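Myo-inositol-1-phosphate synthase-related protein (Thermotoga maritima MSB8, PDB 3CIN) is of unassigned function but belongs to the myo-inositol-1-phosphate synthase-related proteins, and binds NAD and a magnesium ion in the crystal. Local coordinates at residues Asp135-Val140 with Leu342-Leu347; Glu211-Val216 with Lys350-Val355; Lys301-Ile306 with Met321-Ile326. All blocks are in the same frame, centred on the assembly; numbering follows the deposited sequence.

Interaction 1. Residues Asp135-Val140 with Leu342-Leu347; sequences DPDVIV and LGKIAL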
loop_
_atom_site.group_PDB
_atom_site.type_symbol
_atom_site.label_atom_id
_atom_site.label_comp_id
_atom_site.label_asym_id
_atom_site.label_seq_id
_atom_site.Cartn_x
_atom_site.Cartn_y
_atom_site.Cartn_z
ATOM N N ASP A 135 6.713 -6.220 47.940
ATOM C CA ASP A 135 8.133 -6.462 47.690
ATOM C C ASP A 135 8.569 -6.633 46.235
ATOM O O ASP A 135 9.413 -7.493 45.924
ATOM C CB ASP A 135 8.592 -7.676 48.475
ATOM C CG ASP A 135 10.079 -7.789 48.510
ATOM O OD1 ASP A 135 10.717 -6.730 48.647
ATOM O OD2 ASP A 135 10.629 -8.922 48.385
ATOM N N PRO A 136 8.055 -5.783 45.314
ATOM C CA PRO A 136 8.517 -5.960 43.935
ATOM C C PRO A 136 9.965 -5.610 43.714
ATOM O O PRO A 136 10.487 -4.692 44.360
ATOM C CB PRO A 136 7.678 -4.946 43.149
ATOM C CG PRO A 136 7.367 -3.864 44.170
ATOM C CD PRO A 136 7.111 -4.669 45.429
ATOM N N ASP A 137 10.589 -6.311 42.764
ATOM C CA ASP A 137 11.899 -5.915 42.212
ATOM C C ASP A 137 11.692 -4.840 41.135
ATOM O O ASP A 137 12.544 -3.939 40.986
ATOM C CB ASP A 137 12.567 -7.137 41.545
ATOM C CG ASP A 137 12.909 -8.225 42.526
ATOM O OD1 ASP A 137 13.769 -7.943 43.358
ATOM O OD2 ASP A 137 12.371 -9.360 42.464
ATOM N N VAL A 138 10.622 -4.997 40.352
ATOM C CA VAL A 138 10.402 -4.176 39.163
ATOM C C VAL A 138 8.999 -3.612 39.169
ATOM O O VAL A 138 8.011 -4.361 39.348
ATOM C CB VAL A 138 10.686 -4.929 37.854
ATOM C CG1 VAL A 138 10.490 -3.996 36.639
ATOM C CG2 VAL A 138 12.102 -5.538 37.874
ATOM N N ILE A 139 8.877 -2.304 38.982
ATOM C CA ILE A 139 7.583 -1.629 38.878
ATOM C C ILE A 139 7.415 -1.219 37.432
ATOM O O ILE A 139 8.299 -0.543 36.905
ATOM C CB ILE A 139 7.512 -0.396 39.819
ATOM C CG1 ILE A 139 7.608 -0.839 41.272
ATOM C CG2 ILE A 139 6.178 0.429 39.620
ATOM C CD1 ILE A 139 7.919 0.299 42.191
ATOM N N VAL A 140 6.302 -1.628 36.820
ATOM C CA VAL A 140 6.015 -1.359 35.404
ATOM C C VAL A 140 4.894 -0.344 35.266
ATOM O O VAL A 140 3.809 -0.555 35.818
ATOM C CB VAL A 140 5.652 -2.673 34.649
ATOM C CG1 VAL A 140 5.177 -2.403 33.218
ATOM C CG2 VAL A 140 6.889 -3.634 34.588
ATOM N N LEU A 342 15.492 -7.955 32.377
ATOM C CA LEU A 342 16.629 -7.057 32.288
ATOM C C LEU A 342 16.681 -6.074 33.462
ATOM O O LEU A 342 17.773 -5.634 33.879
ATOM C CB LEU A 342 16.577 -6.275 30.982
ATOM C CG LEU A 342 16.745 -7.051 29.677
ATOM C CD1 LEU A 342 16.404 -6.149 28.462
ATOM C CD2 LEU A 342 18.144 -7.671 29.554
ATOM N N GLY A 343 15.533 -5.677 33.982
ATOM C CA GLY A 343 15.521 -4.785 35.154
ATOM C C GLY A 343 16.129 -5.463 36.369
ATOM O O GLY A 343 16.858 -4.842 37.128
ATOM N N LYS A 344 15.803 -6.729 36.572
ATOM C CA LYS A 344 16.406 -7.500 37.686
ATOM C C LYS A 344 17.927 -7.668 37.514
ATOM O O LYS A 344 18.680 -7.588 38.478
ATOM C CB LYS A 344 15.696 -8.835 37.803
ATOM C CG LYS A 344 16.121 -9.706 38.951
ATOM C CD LYS A 344 15.850 -9.020 40.281
ATOM C CE LYS A 344 15.923 -9.958 41.467
ATOM N NZ LYS A 344 17.097 -10.859 41.431
ATOM N N ILE A 345 18.415 -7.901 36.282
ATOM C CA ILE A 345 19.845 -7.914 36.035
ATOM C C ILE A 345 20.506 -6.567 36.363
ATOM O O ILE A 345 21.554 -6.505 37.024
ATOM C CB ILE A 345 20.176 -8.320 34.553
ATOM C CG1 ILE A 345 19.809 -9.808 34.319
ATOM C CG2 ILE A 345 21.634 -8.107 34.244
ATOM C CD1 ILE A 345 19.689 -10.203 32.826
ATOM N N ALA A 346 19.905 -5.468 35.902
ATOM C CA ALA A 346 20.466 -4.151 36.187
ATOM C C ALA A 346 20.485 -3.854 37.669
ATOM O O ALA A 346 21.450 -3.298 38.201
ATOM C CB ALA A 346 19.736 -3.065 35.430
ATOM N N LEU A 347 19.424 -4.256 38.337
ATOM C CA LEU A 347 19.353 -4.142 39.814
ATOM C C LEU A 347 20.418 -4.969 40.492
ATOM O O LEU A 347 21.126 -4.460 41.400
ATOM C CB LEU A 347 17.943 -4.514 40.286
ATOM C CG LEU A 347 17.757 -4.709 41.780
ATOM C CD1 LEU A 347 18.054 -3.389 42.474
ATOM C CD2 LEU A 347 16.312 -5.136 42.004
#
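The carboxylate of Asp137, already gripped by the Arg186 guanidinium at OD1 and the backbone N of Lys15 at OD2, presses against the aliphatic end of Lys344. OD1 lies 3.5 Å from Lys344 CE, yet it stands 4.8 Å from Lys344 NZ, so opposite charges are near each other without pairing; NZ makes its salt bridge to Asp348 OD1 instead, one turn further on. Bends at chi2 (61°) and chi4 (45°) fold the lysine chain so that CD and CE meet the carboxylate while NZ turns aside. The same oxygen also meets Leu347, whose CD2 lies 4.0 Å from Asp137 OD1. This is where helix 328-348 lies on the parallel, Rossmann-type sheet, at the start of strand 138-141, which has strands 14-19 and 189-193 as neighbours. One step along the strand Val138 takes over. Its CG2, anti to the carbonyl carbon, points at the helix backbone and comes within 4.1 Å of Lys344 N and 4.3 Å of Gly343 C. Gly343 has no side chain to hold the two apart, and the CA atoms of Val138 and Gly343 approach to 6.5 Å. No hydrogen bond crosses between the segments.

Interaction 2. Residues Glu211-Val216 with Lys350-Val355; sequences ENNLVV and KEFGTV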
loop_
_atom_site.group_PDB
_atom_site.type_symbol
_atom_site.label_atom_id
_atom_site.label_comp_id
_atom_site.label_asym_id
_atom_site.label_seq_id
_atom_site.Cartn_x
_atom_site.Cartn_y
_atom_site.Cartn_z
ATOM N N GLU A 211 20.414 8.457 43.197
ATOM C CA GLU A 211 20.634 8.700 44.625
ATOM C C GLU A 211 19.876 7.749 45.515
ATOM O O GLU A 211 20.184 7.688 46.712
ATOM C CB GLU A 211 20.255 10.117 45.005
ATOM C CG GLU A 211 21.293 11.090 44.500
ATOM C CD GLU A 211 20.835 12.525 44.535
ATOM O OE1 GLU A 211 19.762 12.781 45.130
ATOM O OE2 GLU A 211 21.565 13.383 43.964
ATOM N N ASN A 212 18.863 7.050 44.968
ATOM C CA ASN A 212 17.959 6.248 45.761
ATOM C C ASN A 212 17.873 4.751 45.425
ATOM O O ASN A 212 16.896 4.066 45.765
ATOM C CB ASN A 212 16.590 6.911 45.759
ATOM C CG ASN A 212 16.564 8.150 46.608
ATOM O OD1 ASN A 212 16.632 8.062 47.854
ATOM N ND2 ASN A 212 16.629 9.302 45.981
ATOM N N ASN A 213 18.908 4.256 44.771
ATOM C CA ASN A 213 19.022 2.840 44.423
ATOM C C ASN A 213 17.921 2.366 43.480
ATOM O O ASN A 213 17.400 1.256 43.608
ATOM C CB ASN A 213 19.140 1.995 45.663
ATOM C CG ASN A 213 20.431 2.254 46.384
ATOM O OD1 ASN A 213 21.359 2.833 45.804
ATOM N ND2 ASN A 213 20.507 1.829 47.642
ATOM N N LEU A 214 17.575 3.231 42.538
ATOM C CA LEU A 214 16.591 2.913 41.539
ATOM C C LEU A 214 17.150 2.874 40.118
ATOM O O LEU A 214 17.863 3.788 39.692
ATOM C CB LEU A 214 15.403 3.899 41.617
ATOM C CG LEU A 214 14.233 3.638 40.658
ATOM C CD1 LEU A 214 13.363 2.470 41.085
ATOM C CD2 LEU A 214 13.371 4.907 40.502
ATOM N N VAL A 215 16.848 1.781 39.424
ATOM C CA VAL A 215 17.141 1.631 37.990
ATOM C C VAL A 215 15.901 2.086 37.226
ATOM O O VAL A 215 14.771 1.702 37.533
ATOM C CB VAL A 215 17.422 0.145 37.607
ATOM C CG1 VAL A 215 17.841 0.047 36.133
ATOM C CG2 VAL A 215 18.483 -0.446 38.470
ATOM N N VAL A 216 16.115 2.858 36.174
ATOM C CA VAL A 216 15.035 3.346 35.381
ATOM C C VAL A 216 15.262 2.929 33.933
ATOM O O VAL A 216 16.340 3.159 33.401
ATOM C CB VAL A 216 14.927 4.878 35.470
ATOM C CG1 VAL A 216 13.920 5.394 34.480
ATOM C CG2 VAL A 216 14.468 5.297 36.891
ATOM N N LYS A 350 23.580 -3.320 40.406
ATOM C CA LYS A 350 23.549 -1.970 40.987
ATOM C C LYS A 350 23.747 -0.848 39.965
ATOM O O LYS A 350 24.386 0.147 40.236
ATOM C CB LYS A 350 24.519 -1.851 42.177
ATOM C CG LYS A 350 24.321 -2.964 43.175
ATOM C CD LYS A 350 24.951 -2.665 44.506
ATOM C CE LYS A 350 25.187 -3.934 45.294
ATOM N NZ LYS A 350 24.030 -4.846 45.245
ATOM N N GLU A 351 23.154 -0.988 38.785
ATOM C CA GLU A 351 23.338 0.032 37.742
ATOM C C GLU A 351 22.203 1.069 37.869
ATOM O O GLU A 351 21.312 1.153 37.006
ATOM C CB GLU A 351 23.309 -0.588 36.329
ATOM C CG GLU A 351 24.448 -1.560 36.040
ATOM C CD GLU A 351 24.635 -1.808 34.533
ATOM O OE1 GLU A 351 23.941 -1.144 33.720
ATOM O OE2 GLU A 351 25.505 -2.650 34.171
ATOM N N PHE A 352 22.260 1.885 38.914
ATOM C CA PHE A 352 21.220 2.848 39.195
ATOM C C PHE A 352 21.315 4.080 38.298
ATOM O O PHE A 352 22.391 4.448 37.823
ATOM C CB PHE A 352 21.205 3.194 40.669
ATOM C CG PHE A 352 21.189 1.987 41.572
ATOM C CD1 PHE A 352 20.187 1.017 41.458
ATOM C CD2 PHE A 352 22.161 1.821 42.528
ATOM C CE1 PHE A 352 20.174 -0.081 42.312
ATOM C CE2 PHE A 352 22.151 0.728 43.386
ATOM C CZ PHE A 352 21.171 -0.220 43.272
ATOM N N GLY A 353 20.192 4.747 38.132
ATOM C CA GLY A 353 20.038 5.808 37.133
ATOM C C GLY A 353 19.337 5.204 35.954
ATOM O O GLY A 353 18.508 4.321 36.111
ATOM N N THR A 354 19.676 5.621 34.755
ATOM C CA THR A 354 18.999 4.978 33.579
ATOM C C THR A 354 20.028 4.204 32.769
ATOM O O THR A 354 21.238 4.448 32.896
ATOM C CB THR A 354 18.147 5.952 32.734
ATOM O OG1 THR A 354 17.213 5.196 31.946
ATOM C CG2 THR A 354 18.945 6.837 31.862
ATOM N N VAL A 355 19.582 3.209 32.019
ATOM C CA VAL A 355 20.504 2.295 31.322
ATOM C C VAL A 355 20.273 2.414 29.783
ATOM O O VAL A 355 19.464 1.721 29.203
ATOM C CB VAL A 355 20.287 0.837 31.821
ATOM C CG1 VAL A 355 21.258 -0.138 31.164
ATOM C CG2 VAL A 355 20.403 0.784 33.376
#
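Glu351 is the first residue of 350-355 to touch its partner: its carbonyl O sits 3.6 Å from Val215 CG2. It is the centre of an inverse gamma turn, entered from the Schellman motif that Lys350 forms at the end of helix 328-348, and its carboxylate leads off to Trp386 NE1. Phe352 follows, its ring held between two backbone pieces. Asn213 CA stands over the ring centre in a CH-pi contact, 3.5 Å from the centroid and almost on the normal, while Lys350 C lies 3.9 Å above the opposite face. Val215 CG2 also packs against CD1 of this ring. At Gly353 the true strand pairing begins. Its N donates to Leu214 O at 3.0 Å, nearly straight at 170°, and its O receives Val216 N at 2.8 Å. At the backbone angles of Gly353 a CB would be jammed against the carbonyl O of Phe352, so the position calls for glycine. Thr354 has OG1 anti to its own N (chi1 -161°), which carries the hydroxyl to Val216 O as a donor at 2.7 Å, coming from 48° above the carbonyl plane; Asn359 ND2 bonds the same hydroxyl. Thr354 CA makes a CA-H...O contact with that carbonyl too. Last comes Val355, the N-cap of helix 356-362, whose CG2 meets Val215 CG1 at 3.8 Å. Strand 353-354 thereby joins strand 214-217 in parallel, as the outermost strand within this chain of the seven-stranded Rossmann-type sheet.

Interaction 3. Residues Lys301-Ile306 with Met321-Ile326; sequences KKFIAI and MINGRI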
loop_
_atom_site.group_PDB
_atom_site.type_symbol
_atom_site.label_atom_id
_atom_site.label_comp_id
_atom_site.label_asym_id
_atom_site.label_seq_id
_atom_site.Cartn_x
_atom_site.Cartn_y
_atom_site.Cartn_z
ATOM N N LYS A 301 -5.858 -3.416 17.091
ATOM C CA LYS A 301 -5.015 -3.628 15.902
ATOM C C LYS A 301 -4.938 -2.370 15.021
ATOM O O LYS A 301 -5.825 -2.164 14.208
ATOM C CB LYS A 301 -5.501 -4.829 15.108
ATOM C CG LYS A 301 -4.453 -5.466 14.129
ATOM C CD LYS A 301 -4.988 -6.782 13.456
ATOM C CE LYS A 301 -3.860 -7.430 12.592
ATOM N NZ LYS A 301 -4.309 -8.586 11.750
ATOM N N LYS A 302 -3.846 -1.637 15.186
ATOM C CA LYS A 302 -3.617 -0.340 14.526
ATOM C C LYS A 302 -3.531 -0.508 13.049
ATOM O O LYS A 302 -3.086 -1.553 12.580
ATOM C CB LYS A 302 -2.292 0.279 14.989
ATOM C CG LYS A 302 -2.285 0.869 16.316
ATOM C CD LYS A 302 -1.049 1.747 16.393
ATOM C CE LYS A 302 -0.937 2.480 17.684
ATOM N NZ LYS A 302 0.489 2.783 17.930
ATOM N N PHE A 303 -4.005 0.493 12.296
ATOM C CA PHE A 303 -3.669 0.619 10.892
ATOM C C PHE A 303 -2.585 1.676 10.832
ATOM O O PHE A 303 -2.713 2.723 11.448
ATOM C CB PHE A 303 -4.841 1.050 10.038
ATOM C CG PHE A 303 -4.462 1.402 8.639
ATOM C CD1 PHE A 303 -3.998 0.432 7.742
ATOM C CD2 PHE A 303 -4.562 2.731 8.187
ATOM C CE1 PHE A 303 -3.645 0.775 6.437
ATOM C CE2 PHE A 303 -4.237 3.072 6.869
ATOM C CZ PHE A 303 -3.738 2.090 5.995
ATOM N N ILE A 304 -1.521 1.398 10.098
ATOM C CA ILE A 304 -0.449 2.368 9.878
ATOM C C ILE A 304 -0.244 2.582 8.376
ATOM O O ILE A 304 -0.414 1.688 7.560
ATOM C CB ILE A 304 0.873 1.944 10.604
ATOM C CG1 ILE A 304 1.537 0.734 9.968
ATOM C CG2 ILE A 304 0.647 1.671 12.148
ATOM C CD1 ILE A 304 3.004 0.536 10.395
ATOM N N ALA A 305 0.194 3.800 8.000
ATOM C CA ALA A 305 0.533 4.112 6.623
ATOM C C ALA A 305 1.731 5.036 6.674
ATOM O O ALA A 305 1.757 5.958 7.441
ATOM C CB ALA A 305 -0.644 4.717 5.860
ATOM N N ILE A 306 2.778 4.747 5.912
ATOM C CA ILE A 306 4.012 5.547 5.948
ATOM C C ILE A 306 4.363 5.838 4.486
ATOM O O ILE A 306 4.297 4.976 3.651
ATOM C CB ILE A 306 5.165 4.777 6.623
ATOM C CG1 ILE A 306 4.974 4.475 8.111
ATOM C CG2 ILE A 306 6.518 5.508 6.565
ATOM C CD1 ILE A 306 5.731 3.252 8.618
ATOM N N MET A 321 5.808 3.341 0.022
ATOM C CA MET A 321 4.537 3.443 0.807
ATOM C C MET A 321 4.414 2.139 1.637
ATOM O O MET A 321 4.295 1.081 1.023
ATOM C CB MET A 321 3.290 3.673 -0.054
ATOM C CG MET A 321 3.436 4.749 -1.210
ATOM S SD MET A 321 2.121 5.204 -2.374
ATOM C CE MET A 321 2.923 6.537 -3.281
ATOM N N ILE A 322 4.486 2.199 2.969
ATOM C CA ILE A 322 4.383 1.043 3.867
ATOM C C ILE A 322 2.990 1.080 4.523
ATOM O O ILE A 322 2.615 2.108 5.070
ATOM C CB ILE A 322 5.380 1.070 4.956
ATOM C CG1 ILE A 322 6.812 0.959 4.379
ATOM C CG2 ILE A 322 5.133 0.008 6.004
ATOM C CD1 ILE A 322 7.454 2.289 4.048
ATOM N N ASN A 323 2.242 -0.005 4.469
ATOM C CA ASN A 323 0.968 -0.064 5.194
ATOM C C ASN A 323 1.070 -1.227 6.159
ATOM O O ASN A 323 1.779 -2.166 5.915
ATOM C CB ASN A 323 -0.221 -0.434 4.328
ATOM C CG ASN A 323 -0.671 0.659 3.389
ATOM O OD1 ASN A 323 -0.481 1.851 3.633
ATOM N ND2 ASN A 323 -1.286 0.245 2.303
ATOM N N GLY A 324 0.319 -1.214 7.231
ATOM C CA GLY A 324 0.410 -2.377 8.136
ATOM C C GLY A 324 -0.799 -2.462 9.003
ATOM O O GLY A 324 -1.508 -1.469 9.191
ATOM N N ARG A 325 -1.033 -3.655 9.532
ATOM C CA ARG A 325 -1.997 -3.838 10.617
ATOM C C ARG A 325 -1.195 -4.511 11.682
ATOM O O ARG A 325 -0.760 -5.653 11.487
ATOM C CB ARG A 325 -3.104 -4.754 10.183
ATOM C CG ARG A 325 -4.018 -4.156 9.172
ATOM C CD ARG A 325 -4.842 -2.951 9.761
ATOM N NE ARG A 325 -5.562 -3.095 11.043
ATOM C CZ ARG A 325 -6.782 -3.631 11.217
ATOM N NH1 ARG A 325 -7.408 -4.181 10.212
ATOM N NH2 ARG A 325 -7.383 -3.644 12.397
ATOM N N ILE A 326 -1.075 -3.848 12.798
ATOM C CA ILE A 326 -0.235 -4.307 13.905
ATOM C C ILE A 326 -0.985 -4.308 15.253
ATOM O O ILE A 326 -1.625 -3.331 15.648
ATOM C CB ILE A 326 1.080 -3.565 13.951
ATOM C CG1 ILE A 326 0.906 -2.069 14.054
ATOM C CG2 ILE A 326 1.891 -3.743 12.625
ATOM C CD1 ILE A 326 2.225 -1.377 13.792
#
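Bends at chi2 (-66°) and chi3 (-50°) curl the Arg325 side chain back across the neighbouring strand, bringing its guanidinium to the carbonyls of Lys301 and Lys302. The two strands, 301-311 and 317-327, form an antiparallel beta hairpin. Lys302, Ile304 and Ile306 face Ile326, Gly324 and Ile322 in hydrogen-bonded pairs with two backbone bonds each, and the non-hydrogen-bonded pairs Phe303-Arg325 and Ala305-Asn323 alternate with them. NH2 of Arg325 donates to Lys301 O at 2.8 Å, with that oxygen close to the guanidinium plane and the bond fairly straight at 160°. NE reaches Lys302 O at 3.3 Å from well above that carbonyl's plane, so this oxygen accepts twice, its other donor being Ile326 N at 3.1 Å. Lys301, extended beyond CG, runs at about a right angle to the arginine and lays CD 4.0 Å above one face of its guanidinium, offset toward the rim. Arg325 NH1 makes salt bridges to Glu319 and Glu309 of the third subunit, which probably balance its charge. On the same sheet face Phe303 meets Arg325 CD near its ring plane, its ring turned steeply against the guanidinium, and stacks with His307 of the third subunit. Residues 321-325 also pair antiparallel with a strand of the second subunit, so the sheet continues across the interface. The other face carries the isoleucines; Ile304 and Ile306 pack on helix 225-238, while Ile322 and Ile326 meet the second subunit. There Ile304 CG2 touches Ile326 CD1 at 3.8 Å, and Ile304 CG1, set between its own N and carbonyl carbon, sits 3.6 Å from Gly324 N, where glycine puts no side chain in the way.

Overall arrangement
Interactions 1 and 2 are neighbours in the NAD-binding, Rossmann-type part of the chain, their centres 10 Å apart. Helix 328-348 serves both: it leads into strand 353-354, Ala346 O probably accepts a hydrogen bond from Glu351 N at 2.9 Å, and Ala346 CB packs on Val215 CG1 at 3.7 Å. Interaction 3 stands apart in the mixed sheet of the tetramer interface, its centre 33 Å from that of interaction 1 and 36 Å from that of interaction 2, although strand 317-327 runs directly into the same helix. Interactions 2 and 3 each come near a ligand: the Thr354 side chain is about 8 Å from the magnesium ion, that of Lys302 about 5 Å from NAD.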